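Local coordinates for protein SsRai1 (Scheffersomyces stipitis, PDB 5BTO) that removes NAD caps and also hydrolyses methylguanosine-capped and triphosphate 5' ends of RNA as a metal-dependent decapping nuclease, and stabilises and stimulates the exoribonuclease RAT1, at residues Leu347-Arg361 / Leu373-Arg385. Residues are numbered along the deposited sequence; the frame is centred on the assembly and turned at random.
Sequences LLQEIPRDDTSKAYR and LRELMGNENSRLR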
loop_
_atom_site.group_PDB
_atom_site.type_symbol
_atom_site.label_atom_id
_atom_site.label_comp_id
_atom_site.label_asym_id
_atom_site.label_seq_id
_atom_site.Cartn_x
_atom_site.Cartn_y
_atom_site.Cartn_z
ATOM N N LEU A 347 1.559 7.090 -10.124
ATOM C CA LEU A 347 2.597 7.716 -10.936
ATOM C C LEU A 347 2.144 9.071 -11.435
ATOM O O LEU A 347 2.908 10.036 -11.396
ATOM C CB LEU A 347 3.008 6.835 -12.115
ATOM C CG LEU A 347 3.697 5.527 -11.727
ATOM C CD1 LEU A 347 3.989 4.708 -12.973
ATOM C CD2 LEU A 347 4.978 5.802 -10.945
ATOM N N LEU A 348 0.903 9.148 -11.908
ATOM C CA LEU A 348 0.388 10.419 -12.414
ATOM C C LEU A 348 0.235 11.475 -11.310
ATOM O O LEU A 348 0.380 12.664 -11.570
ATOM C CB LEU A 348 -0.912 10.222 -13.196
ATOM C CG LEU A 348 -0.700 9.538 -14.549
ATOM C CD1 LEU A 348 -2.030 9.156 -15.198
ATOM C CD2 LEU A 348 0.128 10.405 -15.485
ATOM N N GLN A 349 -0.051 11.032 -10.086
ATOM C CA GLN A 349 -0.179 11.934 -8.944
ATOM C C GLN A 349 1.170 12.438 -8.434
ATOM O O GLN A 349 1.286 13.587 -7.985
ATOM C CB GLN A 349 -0.918 11.249 -7.793
ATOM C CG GLN A 349 -2.425 11.150 -7.963
ATOM C CD GLN A 349 -3.101 10.504 -6.760
ATOM O OE1 GLN A 349 -2.471 10.295 -5.723
ATOM N NE2 GLN A 349 -4.389 10.187 -6.895
ATOM N N GLU A 350 2.188 11.586 -8.507
ATOM C CA GLU A 350 3.471 11.871 -7.855
ATOM C C GLU A 350 4.544 12.493 -8.756
ATOM O O GLU A 350 5.509 13.076 -8.258
ATOM C CB GLU A 350 4.020 10.602 -7.193
ATOM C CG GLU A 350 3.118 10.043 -6.104
ATOM C CD GLU A 350 2.900 11.033 -4.975
ATOM O OE1 GLU A 350 3.817 11.835 -4.692
ATOM O OE2 GLU A 350 1.806 11.019 -4.379
ATOM N N ILE A 351 4.379 12.386 -10.068
ATOM C CA ILE A 351 5.349 12.965 -10.991
ATOM C C ILE A 351 4.767 14.240 -11.593
ATOM O O ILE A 351 3.820 14.173 -12.352
ATOM C CB ILE A 351 5.710 11.970 -12.124
ATOM C CG1 ILE A 351 6.331 10.698 -11.538
ATOM C CG2 ILE A 351 6.657 12.613 -13.135
ATOM C CD1 ILE A 351 6.595 9.606 -12.550
ATOM N N PRO A 352 5.316 15.413 -11.226
ATOM C CA PRO A 352 4.786 16.681 -11.752
ATOM C C PRO A 352 4.788 16.700 -13.277
ATOM O O PRO A 352 5.828 16.487 -13.893
ATOM C CB PRO A 352 5.756 17.731 -11.195
ATOM C CG PRO A 352 6.306 17.110 -9.960
ATOM C CD PRO A 352 6.400 15.623 -10.254
ATOM N N ARG A 353 3.631 16.950 -13.880
ATOM C CA ARG A 353 3.509 16.778 -15.320
ATOM C C ARG A 353 4.198 17.880 -16.096
ATOM O O ARG A 353 4.620 17.669 -17.231
ATOM C CB ARG A 353 2.045 16.702 -15.754
ATOM C CG ARG A 353 1.872 16.136 -17.156
ATOM C CD ARG A 353 1.830 14.605 -17.145
ATOM N NE ARG A 353 0.649 14.138 -16.434
ATOM C CZ ARG A 353 -0.532 13.935 -17.006
ATOM N NH1 ARG A 353 -0.691 14.143 -18.313
ATOM N NH2 ARG A 353 -1.557 13.531 -16.272
ATOM N N ASP A 354 4.295 19.062 -15.495
ATOM C CA ASP A 354 4.814 20.212 -16.219
ATOM C C ASP A 354 6.270 20.529 -15.893
ATOM O O ASP A 354 6.791 21.560 -16.317
ATOM C CB ASP A 354 3.938 21.437 -15.956
ATOM C CG ASP A 354 2.500 21.220 -16.377
ATOM O OD1 ASP A 354 2.266 20.399 -17.291
ATOM O OD2 ASP A 354 1.605 21.872 -15.797
ATOM N N ASP A 355 6.927 19.648 -15.143
ATOM C CA ASP A 355 8.333 19.850 -14.794
ATOM C C ASP A 355 9.236 18.970 -15.653
ATOM O O ASP A 355 9.329 17.753 -15.439
ATOM C CB ASP A 355 8.575 19.560 -13.314
ATOM C CG ASP A 355 9.921 20.061 -12.840
ATOM O OD1 ASP A 355 10.827 20.225 -13.687
ATOM O OD2 ASP A 355 10.067 20.299 -11.622
ATOM N N THR A 356 9.894 19.592 -16.626
ATOM C CA THR A 356 10.757 18.870 -17.548
ATOM C C THR A 356 12.213 18.903 -17.111
ATOM O O THR A 356 13.104 18.571 -17.884
ATOM C CB THR A 356 10.642 19.422 -18.984
ATOM O OG1 THR A 356 11.027 20.806 -19.001
ATOM C CG2 THR A 356 9.212 19.283 -19.487
ATOM N N SER A 357 12.458 19.299 -15.867
ATOM C CA SER A 357 13.830 19.380 -15.383
ATOM C C SER A 357 14.297 18.084 -14.731
ATOM O O SER A 357 15.464 17.963 -14.363
ATOM C CB SER A 357 13.999 20.550 -14.399
ATOM O OG SER A 357 13.459 20.240 -13.122
ATOM N N LYS A 358 13.392 17.115 -14.607
ATOM C CA LYS A 358 13.651 15.899 -13.828
ATOM C C LYS A 358 13.246 14.609 -14.539
ATOM O O LYS A 358 12.391 14.615 -15.404
ATOM C CB LYS A 358 12.886 15.957 -12.504
ATOM C CG LYS A 358 13.226 17.132 -11.606
ATOM C CD LYS A 358 12.464 17.012 -10.294
ATOM C CE LYS A 358 12.730 18.198 -9.372
ATOM N NZ LYS A 358 14.191 18.427 -9.132
ATOM N N ALA A 359 13.854 13.503 -14.128
ATOM C CA ALA A 359 13.481 12.171 -14.600
ATOM C C ALA A 359 13.362 11.263 -13.384
ATOM O O ALA A 359 13.944 11.554 -12.331
ATOM C CB ALA A 359 14.522 11.636 -15.551
ATOM N N TYR A 360 12.628 10.164 -13.532
ATOM C CA TYR A 360 12.336 9.280 -12.405
ATOM C C TYR A 360 12.620 7.804 -12.718
ATOM O O TYR A 360 12.611 7.377 -13.882
ATOM C CB TYR A 360 10.871 9.457 -11.955
ATOM C CG TYR A 360 10.594 10.818 -11.359
ATOM C CD1 TYR A 360 10.305 11.922 -12.165
ATOM C CD2 TYR A 360 10.648 11.012 -9.982
ATOM C CE1 TYR A 360 10.082 13.190 -11.596
ATOM C CE2 TYR A 360 10.421 12.254 -9.422
ATOM C CZ TYR A 360 10.130 13.336 -10.228
ATOM O OH TYR A 360 9.923 14.570 -9.630
ATOM N N ARG A 361 12.899 7.044 -11.661
ATOM C CA ARG A 361 13.073 5.598 -11.735
ATOM C C ARG A 361 11.991 4.930 -10.900
ATOM O O ARG A 361 11.867 5.193 -9.701
ATOM C CB ARG A 361 14.462 5.199 -11.221
ATOM C CG ARG A 361 14.657 3.709 -10.935
ATOM C CD ARG A 361 14.629 2.862 -12.223
ATOM N NE ARG A 361 15.495 3.415 -13.266
ATOM C CZ ARG A 361 16.825 3.435 -13.218
ATOM N NH1 ARG A 361 17.469 2.938 -12.170
ATOM N NH2 ARG A 361 17.518 3.968 -14.217
ATOM N N LEU A 373 9.513 5.005 -6.182
ATOM C CA LEU A 373 9.675 6.026 -7.202
ATOM C C LEU A 373 10.791 6.944 -6.721
ATOM O O LEU A 373 10.693 7.523 -5.643
ATOM C CB LEU A 373 8.382 6.822 -7.339
ATOM C CG LEU A 373 8.360 8.046 -8.255
ATOM C CD1 LEU A 373 8.586 7.667 -9.716
ATOM C CD2 LEU A 373 7.036 8.799 -8.093
ATOM N N ARG A 374 11.844 7.064 -7.519
ATOM C CA ARG A 374 13.024 7.840 -7.143
ATOM C C ARG A 374 13.364 8.868 -8.216
ATOM O O ARG A 374 13.319 8.566 -9.407
ATOM C CB ARG A 374 14.197 6.882 -6.925
ATOM C CG ARG A 374 15.548 7.529 -6.854
ATOM C CD ARG A 374 16.585 6.518 -6.409
ATOM N NE ARG A 374 16.881 5.517 -7.430
ATOM C CZ ARG A 374 17.842 5.655 -8.337
ATOM N NH1 ARG A 374 18.580 6.757 -8.354
ATOM N NH2 ARG A 374 18.072 4.697 -9.225
ATOM N N GLU A 375 13.698 10.085 -7.789
ATOM C CA GLU A 375 14.145 11.124 -8.711
ATOM C C GLU A 375 15.597 10.863 -9.106
ATOM O O GLU A 375 16.460 10.696 -8.242
ATOM C CB GLU A 375 14.029 12.511 -8.054
ATOM C CG GLU A 375 14.451 13.667 -8.951
ATOM C CD GLU A 375 14.307 15.020 -8.276
ATOM O OE1 GLU A 375 13.520 15.136 -7.306
ATOM O OE2 GLU A 375 14.990 15.971 -8.716
ATOM N N LEU A 376 15.868 10.830 -10.409
ATOM C CA LEU A 376 17.223 10.617 -10.905
ATOM C C LEU A 376 18.000 11.931 -10.850
ATOM O O LEU A 376 17.404 13.006 -10.778
ATOM C CB LEU A 376 17.190 10.068 -12.342
ATOM C CG LEU A 376 16.561 8.674 -12.479
ATOM C CD1 LEU A 376 16.274 8.288 -13.935
ATOM C CD2 LEU A 376 17.445 7.625 -11.798
ATOM N N MET A 377 19.324 11.843 -10.884
ATOM C CA MET A 377 20.165 13.033 -10.906
ATOM C C MET A 377 20.217 13.617 -12.322
ATOM O O MET A 377 19.736 12.999 -13.277
ATOM C CB MET A 377 21.562 12.700 -10.378
ATOM C CG MET A 377 21.560 12.123 -8.960
ATOM S SD MET A 377 21.952 13.356 -7.698
ATOM C CE MET A 377 21.840 12.400 -6.187
ATOM N N GLY A 378 20.795 14.805 -12.455
ATOM C CA GLY A 378 20.734 15.556 -13.695
ATOM C C GLY A 378 21.326 14.859 -14.905
ATOM O O GLY A 378 20.805 14.976 -16.012
ATOM N N ASN A 379 22.425 14.144 -14.715
ATOM C CA ASN A 379 23.086 13.524 -15.859
ATOM C C ASN A 379 22.308 12.319 -16.404
ATOM O O ASN A 379 22.353 12.033 -17.603
ATOM C CB ASN A 379 24.549 13.190 -15.549
ATOM C CG ASN A 379 25.460 14.418 -15.635
ATOM O OD1 ASN A 379 25.234 15.320 -16.452
ATOM N ND2 ASN A 379 26.496 14.455 -14.798
ATOM N N GLU A 380 21.580 11.628 -15.534
ATOM C CA GLU A 380 20.679 10.577 -16.001
ATOM C C GLU A 380 19.509 11.183 -16.767
ATOM O O GLU A 380 19.125 10.690 -17.829
ATOM C CB GLU A 380 20.178 9.717 -14.841
ATOM C CG GLU A 380 21.281 8.917 -14.167
ATOM C CD GLU A 380 20.733 7.725 -13.412
ATOM O OE1 GLU A 380 19.881 7.005 -13.979
ATOM O OE2 GLU A 380 21.131 7.517 -12.251
ATOM N N ASN A 381 18.944 12.252 -16.218
ATOM C CA ASN A 381 17.904 13.017 -16.899
ATOM C C ASN A 381 18.361 13.438 -18.298
ATOM O O ASN A 381 17.654 13.231 -19.300
ATOM C CB ASN A 381 17.540 14.248 -16.052
ATOM C CG ASN A 381 16.461 15.104 -16.694
ATOM O OD1 ASN A 381 15.306 14.693 -16.791
ATOM N ND2 ASN A 381 16.837 16.303 -17.135
ATOM N N SER A 382 19.560 14.003 -18.363
ATOM C CA SER A 382 20.127 14.463 -19.623
ATOM C C SER A 382 20.294 13.309 -20.614
ATOM O O SER A 382 19.898 13.410 -21.777
ATOM C CB SER A 382 21.472 15.147 -19.372
ATOM O OG SER A 382 22.073 15.543 -20.587
ATOM N N ARG A 383 20.880 12.209 -20.152
ATOM C CA ARG A 383 21.023 11.025 -21.003
ATOM C C ARG A 383 19.683 10.580 -21.614
ATOM O O ARG A 383 19.600 10.264 -22.808
ATOM C CB ARG A 383 21.666 9.876 -20.221
ATOM C CG ARG A 383 21.633 8.541 -20.961
ATOM C CD ARG A 383 22.343 7.429 -20.190
ATOM N NE ARG A 383 21.730 7.152 -18.890
ATOM C CZ ARG A 383 20.740 6.286 -18.690
ATOM N NH1 ARG A 383 20.235 5.609 -19.708
ATOM N NH2 ARG A 383 20.252 6.095 -17.469
ATOM N N LEU A 384 18.628 10.557 -20.806
ATOM C CA LEU A 384 17.318 10.112 -21.300
ATOM C C LEU A 384 16.672 11.116 -22.258
ATOM O O LEU A 384 16.120 10.730 -23.288
ATOM C CB LEU A 384 16.374 9.810 -20.132
ATOM C CG LEU A 384 16.849 8.703 -19.181
ATOM C CD1 LEU A 384 16.007 8.643 -17.912
ATOM C CD2 LEU A 384 16.852 7.347 -19.881
ATOM N N ARG A 385 16.750 12.401 -21.925
ATOM C CA ARG A 385 16.090 13.431 -22.721
ATOM C C ARG A 385 16.846 13.741 -23.999
ATOM O O ARG A 385 16.285 14.323 -24.931
ATOM C CB ARG A 385 15.903 14.718 -21.903
ATOM C CG ARG A 385 14.854 14.579 -20.825
ATOM C CD ARG A 385 14.699 15.844 -19.995
ATOM N NE ARG A 385 13.742 15.597 -18.922
ATOM C CZ ARG A 385 12.432 15.744 -19.050
ATOM N NH1 ARG A 385 11.923 16.161 -20.210
ATOM N NH2 ARG A 385 11.630 15.470 -18.025
HETATM O O HOH W 1 15.762 18.740 -18.224
HETATM O O HOH W 2 16.109 14.142 -12.766
HETATM O O HOH W 3 20.338 4.341 -14.346
#
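Arg385 of helix 378-388 lays one face of its guanidinium against the loop that leads into strand 359-365; Thr356 O stands 3.1 Å off the plane, over its centre. The edge does the bonding: NH2 gives a nearly straight, in-plane hydrogen bond to Lys358 O (2.9 Å), while NE donates to Asn381 OD1, fixing the rotation of the plane; NH2 also bonds Ala138 O of strand 132-139. With CG anti to the backbone N (chi1 180°), the Asn381 amide faces the loop, and its ND2 meets Thr356 O through a water. A leucine in place of Arg385 would probably leave Lys358 O without this donor and the Asn381 amide freer to turn.

Further along, Ala359 CB packs against Leu376 CD1 and Leu384 CD1. Lys358 NZ bridges to Glu375 OE2 (2.6 Å), on the syn side of the carboxylate but 33° out of its plane. Glu375 CA comes obliquely to the Tyr360 ring at CD2, and Leu373 CD1 reaches Tyr360 CB (3.7 Å); Ile351 CG1 covers one ring face near the rim. Arg361 runs beside Arg374; Arg361 NH2 donates to Asn135 OD1, and a water in its guanidinium plane links the same NH2 to Glu380 OE1. Tyr360-Glu375 and Arg361-Arg374 are successive antiparallel pairs, non-hydrogen-bonded and hydrogen-bonded, of a beta hairpin whose second strand leads into a helix, near one edge of the large mixed sheet, between strands 9-12 and 132-139.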